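Local atomic coordinates of tyrocidine synthetase 3 (Brevibacillus brevis, PDB entry 2JGP), a protein that takes part in the nonribosomal synthesis of the antibiotic tyrocidine, its carrier and condensation domains probably cooperating to hold the peptide and form a peptide bond. Residues Arg105-Asp110 / Phe154-Gly159; Phe194-Ala199 / His221-Asp226; Glu410-Lys415 / Asn425-Thr430; Leu465-Thr470 / Glu493-His498. One frame throughout, in Å; residues are numbered along the deposited sequence.

Contact 1: Arg105-Asp110 / Phe154-Gly159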
loop_
_atom_site.group_PDB
_atom_site.type_symbol
_atom_site.label_atom_id
_atom_site.label_comp_id
_atom_site.label_asym_id
_atom_site.label_seq_id
_atom_site.Cartn_x
_atom_site.Cartn_y
_atom_site.Cartn_z
ATOM N N ARG A 105 2.991 -7.399 15.056
ATOM C CA ARG A 105 2.410 -8.624 14.504
ATOM C C ARG A 105 3.480 -9.528 13.893
ATOM O O ARG A 105 3.488 -10.738 14.131
ATOM C CB ARG A 105 1.340 -8.285 13.462
ATOM C CG ARG A 105 0.800 -9.504 12.717
ATOM C CD ARG A 105 -0.594 -9.288 12.163
ATOM N NE ARG A 105 -1.250 -10.575 11.915
ATOM C CZ ARG A 105 -1.088 -11.323 10.823
ATOM N NH1 ARG A 105 -0.292 -10.927 9.831
ATOM N NH2 ARG A 105 -1.733 -12.480 10.717
ATOM N N MET A 106 4.382 -8.939 13.110
ATOM C CA MET A 106 5.471 -9.692 12.493
ATOM C C MET A 106 6.387 -10.307 13.542
ATOM O O MET A 106 6.771 -11.468 13.420
ATOM C CB MET A 106 6.288 -8.806 11.544
ATOM C CG MET A 106 5.556 -8.412 10.285
ATOM S SD MET A 106 6.606 -7.393 9.231
ATOM C CE MET A 106 5.460 -6.963 7.930
ATOM N N TYR A 107 6.725 -9.538 14.576
ATOM C CA TYR A 107 7.576 -10.050 15.656
ATOM C C TYR A 107 6.961 -11.276 16.325
ATOM O O TYR A 107 7.618 -12.310 16.470
ATOM C CB TYR A 107 7.845 -8.975 16.718
ATOM C CG TYR A 107 8.835 -9.441 17.757
ATOM C CD1 TYR A 107 10.208 -9.300 17.558
ATOM C CD2 TYR A 107 8.402 -10.074 18.921
ATOM C CE1 TYR A 107 11.120 -9.749 18.504
ATOM C CE2 TYR A 107 9.303 -10.522 19.871
ATOM C CZ TYR A 107 10.663 -10.362 19.656
ATOM O OH TYR A 107 11.548 -10.819 20.611
ATOM N N ILE A 108 5.700 -11.141 16.732
ATOM C CA ILE A 108 4.977 -12.207 17.429
ATOM C C ILE A 108 4.856 -13.458 16.558
ATOM O O ILE A 108 5.076 -14.574 17.032
ATOM C CB ILE A 108 3.565 -11.740 17.854
ATOM C CG1 ILE A 108 3.661 -10.666 18.937
ATOM C CG2 ILE A 108 2.740 -12.911 18.374
ATOM C CD1 ILE A 108 2.347 -9.991 19.235
ATOM N N LEU A 109 4.512 -13.273 15.287
ATOM C CA LEU A 109 4.384 -14.401 14.367
ATOM C C LEU A 109 5.741 -15.064 14.109
ATOM O O LEU A 109 5.845 -16.290 14.127
ATOM C CB LEU A 109 3.721 -13.969 13.055
ATOM C CG LEU A 109 2.239 -13.603 13.204
ATOM C CD1 LEU A 109 1.695 -12.998 11.929
ATOM C CD2 LEU A 109 1.420 -14.815 13.597
ATOM N N ASP A 110 6.774 -14.249 13.902
ATOM C CA ASP A 110 8.144 -14.742 13.708
ATOM C C ASP A 110 8.655 -15.573 14.898
ATOM O O ASP A 110 9.323 -16.590 14.710
ATOM C CB ASP A 110 9.084 -13.552 13.461
ATOM C CG ASP A 110 10.480 -13.971 13.019
ATOM O OD1 ASP A 110 11.282 -14.407 13.875
ATOM O OD2 ASP A 110 10.786 -13.814 11.814
ATOM N N PHE A 154 15.338 -6.092 17.544
ATOM C CA PHE A 154 14.163 -6.132 18.408
ATOM C C PHE A 154 14.475 -6.889 19.679
ATOM O O PHE A 154 15.261 -7.839 19.671
ATOM C CB PHE A 154 12.981 -6.785 17.698
ATOM C CG PHE A 154 12.553 -6.071 16.450
ATOM C CD1 PHE A 154 11.526 -5.139 16.482
ATOM C CD2 PHE A 154 13.185 -6.324 15.247
ATOM C CE1 PHE A 154 11.134 -4.481 15.325
ATOM C CE2 PHE A 154 12.796 -5.676 14.085
ATOM C CZ PHE A 154 11.777 -4.742 14.128
ATOM N N ALA A 155 13.861 -6.445 20.769
ATOM C CA ALA A 155 13.946 -7.121 22.056
ATOM C C ALA A 155 12.565 -7.068 22.688
ATOM O O ALA A 155 11.689 -6.354 22.194
ATOM C CB ALA A 155 14.972 -6.442 22.943
ATOM N N VAL A 156 12.362 -7.838 23.757
ATOM C CA VAL A 156 11.133 -7.752 24.536
ATOM C C VAL A 156 11.439 -7.000 25.820
ATOM O O VAL A 156 12.291 -7.413 26.604
ATOM C CB VAL A 156 10.535 -9.144 24.844
ATOM C CG1 VAL A 156 9.357 -9.034 25.819
ATOM C CG2 VAL A 156 10.087 -9.807 23.555
ATOM N N VAL A 157 10.756 -5.879 26.016
ATOM C CA VAL A 157 10.944 -5.049 27.198
ATOM C C VAL A 157 9.576 -4.760 27.784
ATOM O O VAL A 157 8.670 -4.329 27.074
ATOM C CB VAL A 157 11.660 -3.729 26.843
ATOM C CG1 VAL A 157 11.639 -2.762 28.024
ATOM C CG2 VAL A 157 13.094 -4.017 26.391
ATOM N N ASN A 158 9.429 -5.017 29.078
ATOM C CA ASN A 158 8.136 -4.929 29.745
ATOM C C ASN A 158 7.023 -5.592 28.918
ATOM O O ASN A 158 5.968 -5.004 28.689
ATOM C CB ASN A 158 7.817 -3.464 30.075
ATOM C CG ASN A 158 8.827 -2.847 31.037
ATOM O OD1 ASN A 158 9.445 -3.546 31.831
ATOM N ND2 ASN A 158 8.992 -1.535 30.968
ATOM N N GLY A 159 7.293 -6.809 28.446
ATOM C CA GLY A 159 6.290 -7.640 27.774
ATOM C C GLY A 159 5.900 -7.268 26.357
ATOM O O GLY A 159 4.995 -7.886 25.782
HETATM O O HOH W 1 13.950 -10.392 19.992
#
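Tyr-107 reaches from helix 101-113 to the edge strand 152-157 and makes every side-chain contact between residues 105-110 and 154-159. The helix and strand segments run at right angles with their axes 10.8 Å apart. With CG anti to the backbone N (chi1 -174°), the phenol leaves the helix toward the strand. One side of its ring, through CE1, lies 3.6 Å from CB of Phe-154. At the far end its OH sits 3.4 Å from CG2 of Val-156, whose side chain lies transverse to the tyrosine. Phe-154 and Tyr-107 run alongside but point opposite ways: Phe-154 offers mainly CB, while its own ring, anti to the carbonyl carbon (chi1 -60°), leads away and packs on Ser-223. A water in the plane of the phenol, at the ring's edge, lies a short 2.5 Å from Tyr-107 OH, with the direction of that bond open, and donates to Phe-154 O over 2.9 Å. The ring thus has carbon on its flank, and its hydroxyl a water that bridges to a strand carbonyl. This mixture implies that Tyr-107 joins helix to strand through dispersion along the ring and a solvent-mediated polar link at its end, with no ionic component.

Contact 2: Phe194-Ala199 / His221-Asp226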
loop_
_atom_site.group_PDB
_atom_site.type_symbol
_atom_site.label_atom_id
_atom_site.label_comp_id
_atom_site.label_asym_id
_atom_site.label_seq_id
_atom_site.Cartn_x
_atom_site.Cartn_y
_atom_site.Cartn_z
ATOM N N PHE A 194 16.117 -14.625 9.714
ATOM C CA PHE A 194 16.894 -13.612 10.403
ATOM C C PHE A 194 16.683 -13.776 11.894
ATOM O O PHE A 194 15.558 -14.031 12.340
ATOM C CB PHE A 194 16.422 -12.214 9.998
ATOM C CG PHE A 194 16.841 -11.805 8.619
ATOM C CD1 PHE A 194 16.044 -12.094 7.523
ATOM C CD2 PHE A 194 18.036 -11.137 8.417
ATOM C CE1 PHE A 194 16.433 -11.719 6.250
ATOM C CE2 PHE A 194 18.429 -10.752 7.149
ATOM C CZ PHE A 194 17.627 -11.043 6.064
ATOM N N ASP A 195 17.757 -13.620 12.656
ATOM C CA ASP A 195 17.660 -13.450 14.095
ATOM C C ASP A 195 17.283 -11.999 14.350
ATOM O O ASP A 195 18.069 -11.089 14.075
ATOM C CB ASP A 195 18.990 -13.781 14.773
ATOM C CG ASP A 195 18.909 -13.719 16.287
ATOM O OD1 ASP A 195 18.006 -13.050 16.834
ATOM O OD2 ASP A 195 19.760 -14.338 16.940
ATOM N N LEU A 196 16.075 -11.784 14.863
ATOM C CA LEU A 196 15.543 -10.434 15.037
ATOM C C LEU A 196 16.274 -9.613 16.108
ATOM O O LEU A 196 16.083 -8.390 16.183
ATOM C CB LEU A 196 14.038 -10.495 15.333
ATOM C CG LEU A 196 13.052 -10.220 14.191
ATOM C CD1 LEU A 196 13.606 -10.468 12.777
ATOM C CD2 LEU A 196 11.726 -10.956 14.424
ATOM N N GLU A 197 17.090 -10.284 16.925
ATOM C CA GLU A 197 17.899 -9.634 17.965
ATOM C C GLU A 197 19.201 -9.033 17.439
ATOM O O GLU A 197 19.932 -8.399 18.201
ATOM C CB GLU A 197 18.265 -10.637 19.065
ATOM C CG GLU A 197 17.115 -11.105 19.897
ATOM C CD GLU A 197 17.584 -11.799 21.155
ATOM O OE1 GLU A 197 17.046 -11.477 22.229
ATOM O OE2 GLU A 197 18.500 -12.648 21.069
ATOM N N VAL A 198 19.495 -9.234 16.159
ATOM C CA VAL A 198 20.792 -8.867 15.599
ATOM C C VAL A 198 20.634 -7.979 14.370
ATOM O O VAL A 198 20.167 -8.425 13.322
ATOM C CB VAL A 198 21.609 -10.121 15.229
ATOM C CG1 VAL A 198 22.927 -9.738 14.542
ATOM C CG2 VAL A 198 21.878 -10.962 16.470
ATOM N N ALA A 199 21.019 -6.716 14.518
ATOM C CA ALA A 199 21.103 -5.792 13.400
ATOM C C ALA A 199 22.483 -5.947 12.753
ATOM O O ALA A 199 23.452 -6.302 13.431
ATOM C CB ALA A 199 20.879 -4.354 13.874
ATOM N N HIS A 221 14.540 -8.303 6.312
ATOM C CA HIS A 221 13.363 -8.752 7.019
ATOM C C HIS A 221 12.248 -7.715 6.885
ATOM O O HIS A 221 12.496 -6.519 6.976
ATOM C CB HIS A 221 13.681 -9.013 8.485
ATOM C CG HIS A 221 12.624 -9.802 9.184
ATOM N ND1 HIS A 221 11.534 -9.211 9.785
ATOM C CD2 HIS A 221 12.463 -11.137 9.340
ATOM C CE1 HIS A 221 10.759 -10.145 10.301
ATOM N NE2 HIS A 221 11.299 -11.323 10.046
ATOM N N HIS A 222 11.021 -8.188 6.674
ATOM C CA HIS A 222 9.897 -7.292 6.377
ATOM C C HIS A 222 9.521 -6.365 7.542
ATOM O O HIS A 222 8.787 -5.394 7.341
ATOM C CB HIS A 222 8.660 -8.090 5.929
ATOM C CG HIS A 222 7.827 -7.381 4.903
ATOM N ND1 HIS A 222 7.493 -6.048 5.013
ATOM C CD2 HIS A 222 7.277 -7.813 3.743
ATOM C CE1 HIS A 222 6.755 -5.695 3.974
ATOM N NE2 HIS A 222 6.619 -6.743 3.182
ATOM N N SER A 223 10.017 -6.655 8.743
ATOM C CA SER A 223 9.783 -5.799 9.920
ATOM C C SER A 223 10.471 -4.433 9.834
ATOM O O SER A 223 10.109 -3.506 10.566
ATOM C CB SER A 223 10.242 -6.509 11.201
ATOM O OG SER A 223 11.635 -6.780 11.155
ATOM N N ILE A 224 11.465 -4.306 8.958
ATOM C CA ILE A 224 12.210 -3.043 8.801
ATOM C C ILE A 224 12.181 -2.489 7.370
ATOM O O ILE A 224 12.949 -1.592 7.015
ATOM C CB ILE A 224 13.665 -3.174 9.353
ATOM C CG1 ILE A 224 14.434 -4.344 8.735
ATOM C CG2 ILE A 224 13.629 -3.360 10.857
ATOM C CD1 ILE A 224 14.813 -4.157 7.298
ATOM N N SER A 225 11.270 -3.004 6.551
ATOM C CA SER A 225 11.196 -2.594 5.154
ATOM C C SER A 225 9.813 -2.850 4.562
ATOM O O SER A 225 8.921 -3.364 5.242
ATOM C CB SER A 225 12.275 -3.323 4.349
ATOM O OG SER A 225 12.430 -2.767 3.064
ATOM N N ASP A 226 9.637 -2.431 3.311
ATOM C CA ASP A 226 8.475 -2.787 2.500
ATOM C C ASP A 226 8.786 -2.522 1.024
ATOM O O ASP A 226 9.911 -2.125 0.681
ATOM C CB ASP A 226 7.171 -2.095 2.985
ATOM C CG ASP A 226 7.201 -0.585 2.867
ATOM O OD1 ASP A 226 8.119 -0.035 2.222
ATOM O OD2 ASP A 226 6.266 0.056 3.415
#
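Leu-196 lays its CD1 methyl over one face of the His-221 imidazole, 3.6 Å from the ring centroid and only 5° off the normal, a nearly axial CH-pi contact. The leucine's torsions are unusual, chi1 of -100° lying off the staggered positions, which may be the cost of this placement. Phe-194 approaches the same histidine differently. Its CD1 comes near the plane of the imidazole at the edge, 4.1 Å from CD2 of His-221, while one face of the phenyl ring, toward the rim, carries the backbone N of His-221. Phe-194 also makes a cation-pi pair with Arg-203.

The imidazole is fixed in rotation by polar partners on both nitrogens. ND1 accepts from Ser-223 N at 3.1 Å, the donor tilted 29° out of the ring plane, and lies 2.8 Å from Ser-223 OG in a bond of undecided direction. NE2 is bonded to Asp-110 on helix 101-113. Asp-195, meanwhile, braces the opposite loop, its OD1 accepting from Glu-197 N in an Asx turn at the start of a type I turn. The histidine pair, His-221 and His-222, with Asp-226, four residues after His-222, at the N-cap of helix 227-241, is the HHxxxDG signature of condensation domains, and here Leu-196 and Phe-194 pack against its first histidine.

Contact 3: Glu410-Lys415 / Asn425-Thr430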
loop_
_atom_site.group_PDB
_atom_site.type_symbol
_atom_site.label_atom_id
_atom_site.label_comp_id
_atom_site.label_asym_id
_atom_site.label_seq_id
_atom_site.Cartn_x
_atom_site.Cartn_y
_atom_site.Cartn_z
ATOM N N GLU A 410 -4.472 -4.585 11.879
ATOM C CA GLU A 410 -4.291 -5.519 13.002
ATOM C C GLU A 410 -5.294 -5.280 14.127
ATOM O O GLU A 410 -5.784 -6.231 14.739
ATOM C CB GLU A 410 -2.874 -5.408 13.586
ATOM C CG GLU A 410 -1.749 -5.844 12.649
ATOM C CD GLU A 410 -1.322 -4.767 11.674
ATOM O OE1 GLU A 410 -1.533 -3.570 11.969
ATOM O OE2 GLU A 410 -0.774 -5.116 10.607
ATOM N N GLU A 411 -5.572 -4.009 14.414
ATOM C CA GLU A 411 -6.546 -3.645 15.439
ATOM C C GLU A 411 -7.970 -3.991 15.017
ATOM O O GLU A 411 -8.759 -4.478 15.830
ATOM C CB GLU A 411 -6.449 -2.151 15.771
ATOM C CG GLU A 411 -5.172 -1.765 16.494
ATOM C CD GLU A 411 -5.002 -2.505 17.803
ATOM O OE1 GLU A 411 -6.005 -2.665 18.535
ATOM O OE2 GLU A 411 -3.866 -2.930 18.101
ATOM N N LEU A 412 -8.293 -3.735 13.750
ATOM C CA LEU A 412 -9.625 -4.017 13.218
ATOM C C LEU A 412 -9.975 -5.496 13.335
ATOM O O LEU A 412 -11.063 -5.845 13.785
ATOM C CB LEU A 412 -9.718 -3.584 11.752
ATOM C CG LEU A 412 -11.061 -3.826 11.053
ATOM C CD1 LEU A 412 -12.209 -3.175 11.809
ATOM C CD2 LEU A 412 -10.995 -3.319 9.619
ATOM N N VAL A 413 -9.050 -6.356 12.921
ATOM C CA VAL A 413 -9.266 -7.805 12.955
ATOM C C VAL A 413 -9.574 -8.293 14.369
ATOM O O VAL A 413 -10.508 -9.070 14.572
ATOM C CB VAL A 413 -8.041 -8.565 12.406
ATOM C CG1 VAL A 413 -8.107 -10.049 12.781
ATOM C CG2 VAL A 413 -7.943 -8.382 10.890
ATOM N N GLU A 414 -8.793 -7.827 15.339
ATOM C CA GLU A 414 -8.984 -8.214 16.736
ATOM C C GLU A 414 -10.249 -7.595 17.334
ATOM O O GLU A 414 -10.949 -8.241 18.110
ATOM C CB GLU A 414 -7.759 -7.828 17.569
ATOM C CG GLU A 414 -6.486 -8.592 17.203
ATOM C CD GLU A 414 -6.569 -10.081 17.524
ATOM O OE1 GLU A 414 -6.046 -10.894 16.732
ATOM O OE2 GLU A 414 -7.160 -10.442 18.564
ATOM N N LYS A 415 -10.543 -6.351 16.961
ATOM C CA LYS A 415 -11.691 -5.625 17.511
ATOM C C LYS A 415 -13.026 -6.183 17.020
ATOM O O LYS A 415 -14.024 -6.125 17.739
ATOM C CB LYS A 415 -11.593 -4.133 17.172
ATOM C CG LYS A 415 -12.568 -3.236 17.929
ATOM C CD LYS A 415 -12.194 -3.109 19.396
ATOM C CE LYS A 415 -13.034 -2.055 20.093
ATOM N NZ LYS A 415 -12.414 -1.619 21.373
ATOM N N ASN A 425 -8.951 -15.788 4.574
ATOM C CA ASN A 425 -8.351 -14.656 5.273
ATOM C C ASN A 425 -9.401 -13.766 5.921
ATOM O O ASN A 425 -10.550 -13.745 5.481
ATOM C CB ASN A 425 -7.478 -13.857 4.308
ATOM C CG ASN A 425 -6.187 -14.573 3.976
ATOM O OD1 ASN A 425 -5.237 -14.553 4.760
ATOM N ND2 ASN A 425 -6.146 -15.218 2.814
ATOM N N PRO A 426 -9.010 -13.031 6.978
ATOM C CA PRO A 426 -9.979 -12.185 7.659
ATOM C C PRO A 426 -10.458 -11.029 6.775
ATOM O O PRO A 426 -9.654 -10.399 6.072
ATOM C CB PRO A 426 -9.218 -11.683 8.898
ATOM C CG PRO A 426 -7.784 -11.836 8.578
ATOM C CD PRO A 426 -7.669 -12.954 7.588
ATOM N N LEU A 427 -11.771 -10.810 6.789
ATOM C CA LEU A 427 -12.447 -9.699 6.111
ATOM C C LEU A 427 -12.515 -9.791 4.581
ATOM O O LEU A 427 -13.552 -9.466 4.004
ATOM C CB LEU A 427 -11.888 -8.334 6.547
ATOM C CG LEU A 427 -12.377 -7.834 7.910
ATOM C CD1 LEU A 427 -11.721 -6.514 8.264
ATOM C CD2 LEU A 427 -13.898 -7.697 7.937
ATOM N N PHE A 428 -11.428 -10.202 3.927
ATOM C CA PHE A 428 -11.419 -10.330 2.462
ATOM C C PHE A 428 -10.547 -11.492 1.980
ATOM O O PHE A 428 -9.540 -11.834 2.603
ATOM C CB PHE A 428 -10.974 -9.018 1.796
ATOM C CG PHE A 428 -9.687 -8.467 2.334
ATOM C CD1 PHE A 428 -8.462 -8.899 1.836
ATOM C CD2 PHE A 428 -9.697 -7.521 3.345
ATOM C CE1 PHE A 428 -7.271 -8.397 2.341
ATOM C CE2 PHE A 428 -8.507 -7.012 3.852
ATOM C CZ PHE A 428 -7.295 -7.449 3.346
ATOM N N ASP A 429 -10.957 -12.090 0.864
ATOM C CA ASP A 429 -10.235 -13.208 0.250
ATOM C C ASP A 429 -9.662 -12.863 -1.116
ATOM O O ASP A 429 -9.124 -13.725 -1.806
ATOM C CB ASP A 429 -11.163 -14.411 0.155
ATOM C CG ASP A 429 -11.412 -15.032 1.499
ATOM O OD1 ASP A 429 -10.415 -15.401 2.158
ATOM O OD2 ASP A 429 -12.583 -15.126 1.910
ATOM N N THR A 430 -9.773 -11.597 -1.497
ATOM C CA THR A 430 -9.134 -11.105 -2.697
ATOM C C THR A 430 -8.548 -9.723 -2.443
ATOM O O THR A 430 -9.022 -8.993 -1.577
ATOM C CB THR A 430 -10.118 -11.057 -3.885
ATOM O OG1 THR A 430 -9.419 -10.633 -5.055
ATOM C CG2 THR A 430 -11.267 -10.095 -3.608
#
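The side chains of Leu-412 and Leu-427 meet nearly perpendicular, and their terminal methyls do the touching: CD2 of Leu-412 lies 3.5 Å from CD1 of Leu-427, with CG of Leu-412 also within 3.9 Å of that CD1. Leu-412 has its CG anti to the backbone N (chi1 180°), which swings the isopropyl group off helix 409-415 toward the loop. From the other side Leu-427 extends a straight chain, so that CD1 leads. One residue along the helix, Val-413 meets Pro-426 at a slant and more loosely, its CG2 branch standing 4.1 Å from CB of the proline ring. Neighbouring helix residues thus engage neighbouring loop residues, all through aliphatic carbon.

The backbone of the loop is consistent with this orientation of Leu-427 toward the helix. This residue has a positive phi of 72° with psi of -42°, and Phe-428 N makes a weak bond to Pro-426 O, the geometry of a classic gamma turn. The reversal belongs to the condensation domain, where the loop leads from helix 409-415 into strand 430-435, an edge strand of a four-stranded mixed sheet. Asn-425 N, ahead of the turn, donates to OD1 of Asp-429, just after it, so the bond closes round the turn; it is 2.9 Å long and almost straight, the oxygen being approached nearly end-on. The other carboxylate oxygen pairs with Arg-424. Phe-428 turns elsewhere, its ring meeting Phe-409 and strand 373-379. On the helix side, Leu-412 also rests on Trp-276 and Leu-277 of helix 267-279, while Leu-427 reaches Ala-376.

Contact 4: Leu465-Thr470 / Glu493-His498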
loop_
_atom_site.group_PDB
_atom_site.type_symbol
_atom_site.label_atom_id
_atom_site.label_comp_id
_atom_site.label_asym_id
_atom_site.label_seq_id
_atom_site.Cartn_x
_atom_site.Cartn_y
_atom_site.Cartn_z
ATOM N N LEU A 465 -7.194 -14.940 -4.715
ATOM C CA LEU A 465 -6.536 -14.318 -5.843
ATOM C C LEU A 465 -6.219 -12.850 -5.577
ATOM O O LEU A 465 -6.900 -12.182 -4.794
ATOM C CB LEU A 465 -7.364 -14.498 -7.124
ATOM C CG LEU A 465 -8.599 -13.630 -7.360
ATOM C CD1 LEU A 465 -8.204 -12.368 -8.072
ATOM C CD2 LEU A 465 -9.631 -14.387 -8.194
ATOM N N THR A 466 -5.143 -12.381 -6.202
ATOM C CA THR A 466 -4.753 -10.982 -6.156
ATOM C C THR A 466 -4.821 -10.445 -7.574
ATOM O O THR A 466 -4.159 -10.972 -8.472
ATOM C CB THR A 466 -3.325 -10.816 -5.619
ATOM O OG1 THR A 466 -3.278 -11.256 -4.258
ATOM C CG2 THR A 466 -2.879 -9.362 -5.702
ATOM N N PHE A 467 -5.635 -9.406 -7.765
ATOM C CA PHE A 467 -5.882 -8.831 -9.078
ATOM C C PHE A 467 -5.032 -7.571 -9.179
ATOM O O PHE A 467 -5.166 -6.681 -8.350
ATOM C CB PHE A 467 -7.371 -8.495 -9.216
ATOM C CG PHE A 467 -7.753 -7.924 -10.554
ATOM C CD1 PHE A 467 -8.335 -8.727 -11.522
ATOM C CD2 PHE A 467 -7.544 -6.579 -10.840
ATOM C CE1 PHE A 467 -8.695 -8.203 -12.752
ATOM C CE2 PHE A 467 -7.900 -6.054 -12.068
ATOM C CZ PHE A 467 -8.477 -6.868 -13.024
ATOM N N SER A 468 -4.147 -7.515 -10.170
ATOM C CA SER A 468 -3.201 -6.412 -10.314
ATOM C C SER A 468 -3.316 -5.751 -11.680
ATOM O O SER A 468 -3.135 -6.403 -12.708
ATOM C CB SER A 468 -1.771 -6.911 -10.133
ATOM O OG SER A 468 -1.545 -7.315 -8.795
ATOM N N ALA A 469 -3.619 -4.457 -11.692
ATOM C CA ALA A 469 -3.588 -3.679 -12.924
ATOM C C ALA A 469 -2.268 -2.910 -12.963
ATOM O O ALA A 469 -1.866 -2.314 -11.964
ATOM C CB ALA A 469 -4.776 -2.731 -12.983
ATOM N N THR A 470 -1.583 -2.949 -14.102
ATOM C CA THR A 470 -0.316 -2.238 -14.264
ATOM C C THR A 470 -0.315 -1.433 -15.562
ATOM O O THR A 470 -0.499 -1.991 -16.643
ATOM C CB THR A 470 0.877 -3.215 -14.264
ATOM O OG1 THR A 470 0.866 -3.978 -13.050
ATOM C CG2 THR A 470 2.197 -2.466 -14.373
ATOM N N GLU A 493 -7.708 -17.206 -16.937
ATOM C CA GLU A 493 -7.609 -16.492 -18.216
ATOM C C GLU A 493 -8.987 -16.004 -18.677
ATOM O O GLU A 493 -9.107 -14.901 -19.196
ATOM C CB GLU A 493 -6.934 -17.357 -19.285
ATOM C CG GLU A 493 -5.427 -17.525 -19.051
ATOM C CD GLU A 493 -4.754 -18.463 -20.041
ATOM O OE1 GLU A 493 -5.456 -19.133 -20.829
ATOM O OE2 GLU A 493 -3.507 -18.535 -20.022
ATOM N N ARG A 494 -10.023 -16.810 -18.457
ATOM C CA ARG A 494 -11.396 -16.416 -18.788
ATOM C C ARG A 494 -11.906 -15.307 -17.861
ATOM O O ARG A 494 -12.593 -14.387 -18.310
ATOM C CB ARG A 494 -12.334 -17.628 -18.726
ATOM C CG ARG A 494 -13.769 -17.331 -19.145
ATOM C CD ARG A 494 -14.653 -18.575 -19.109
ATOM N NE ARG A 494 -14.205 -19.590 -20.067
ATOM C CZ ARG A 494 -13.572 -20.723 -19.766
ATOM N NH1 ARG A 494 -13.288 -21.051 -18.508
ATOM N NH2 ARG A 494 -13.221 -21.549 -20.745
ATOM N N PHE A 495 -11.577 -15.430 -16.574
ATOM C CA PHE A 495 -11.862 -14.420 -15.548
ATOM C C PHE A 495 -11.315 -13.058 -15.967
ATOM O O PHE A 495 -12.000 -12.042 -15.849
ATOM C CB PHE A 495 -11.217 -14.882 -14.230
ATOM C CG PHE A 495 -11.467 -13.983 -13.042
ATOM C CD1 PHE A 495 -12.689 -13.996 -12.382
ATOM C CD2 PHE A 495 -10.448 -13.179 -12.538
ATOM C CE1 PHE A 495 -12.904 -13.196 -11.262
ATOM C CE2 PHE A 495 -10.649 -12.377 -11.421
ATOM C CZ PHE A 495 -11.881 -12.390 -10.777
ATOM N N SER A 496 -10.082 -13.054 -16.467
ATOM C CA SER A 496 -9.418 -11.829 -16.920
ATOM C C SER A 496 -10.085 -11.221 -18.159
ATOM O O SER A 496 -10.293 -10.011 -18.215
ATOM C CB SER A 496 -7.943 -12.105 -17.211
ATOM O OG SER A 496 -7.296 -12.648 -16.071
ATOM N N ARG A 497 -10.410 -12.060 -19.144
ATOM C CA ARG A 497 -11.133 -11.617 -20.340
ATOM C C ARG A 497 -12.482 -11.013 -19.964
ATOM O O ARG A 497 -12.910 -10.031 -20.565
ATOM C CB ARG A 497 -11.357 -12.777 -21.323
ATOM C CG ARG A 497 -10.083 -13.355 -21.937
ATOM C CD ARG A 497 -10.379 -14.213 -23.171
ATOM N NE ARG A 497 -11.161 -15.414 -22.859
ATOM C CZ ARG A 497 -10.657 -16.561 -22.397
ATOM N NH1 ARG A 497 -9.351 -16.701 -22.175
ATOM N NH2 ARG A 497 -11.472 -17.583 -22.149
ATOM N N HIS A 498 -13.149 -11.609 -18.975
ATOM C CA HIS A 498 -14.425 -11.092 -18.493
ATOM C C HIS A 498 -14.277 -9.716 -17.844
ATOM O O HIS A 498 -15.163 -8.871 -17.979
ATOM C CB HIS A 498 -15.098 -12.077 -17.532
ATOM C CG HIS A 498 -15.698 -13.270 -18.214
ATOM N ND1 HIS A 498 -15.919 -13.320 -19.573
ATOM C CD2 HIS A 498 -16.146 -14.447 -17.719
ATOM C CE1 HIS A 498 -16.459 -14.485 -19.889
ATOM N NE2 HIS A 498 -16.610 -15.187 -18.780
#
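The Phe-467 ring receives Phe-495 at its edge: CE2 of Phe-495 comes close to the plane of the Phe-467 ring, 4.3 Å from CD1. Seen from Phe-495 the approach is oblique, and the same CE2 also touches Leu-465, whose CD2 stands 3.9 Å away. Further flat partners surround the pair. Phe-467 meets the rings of Tyr-337 and Phe-499, both with planes inclined to its own, and Phe-495 is in an edge-to-face pair with Tyr-344.

Phe-495 has CG anti to its own N (chi1 -177°), which sends the ring out from helix 489-508 toward the sheet. Leu-465 points back at it from the strand, chi1 of 77° placing CG over the backbone, and it presents both methyls to CE2, CD1 slightly farther than CD2. The arrangement is a helix packed on a beta sheet. Strand 465-471 runs between its neighbours 430-435 and 476-483, and alternation along it turns Leu-465 and Phe-467 to the helix while Thr-466 and Ser-468 turn elsewhere. Helix 329-345 shares this apolar layer, its Leu-340 and Leu-341 resting on Phe-495. Ser-496, next along helix 489-508, lies against Val-480 of the adjacent strand and bonds through OG to Met-492 O within the helix.

From the N terminus the four contacts follow one another in series, none nested or crossing. Contact 1 closes a 43-residue excursion and ties helix 101-113 to strand 152-157. Contact 2 closes a 21-residue one, joining the loops that lead into and out of the hairpin of strands 202-210 and 213-220. Centres only 11 Å apart, these two are linked by a probable hydrogen bond from Phe-154 N to Leu-196 O. Contact 3 spans just nine residues, holding helix 409-415 to the loop before strand 430-435, and its Glu-410 packs on Arg-105 of contact 1. Contact 4 closes 22 residues and sets helix 489-508 on strand 465-471; Thr-430 OG1 probably bonds to Leu-465 O, linking contact 3 to it.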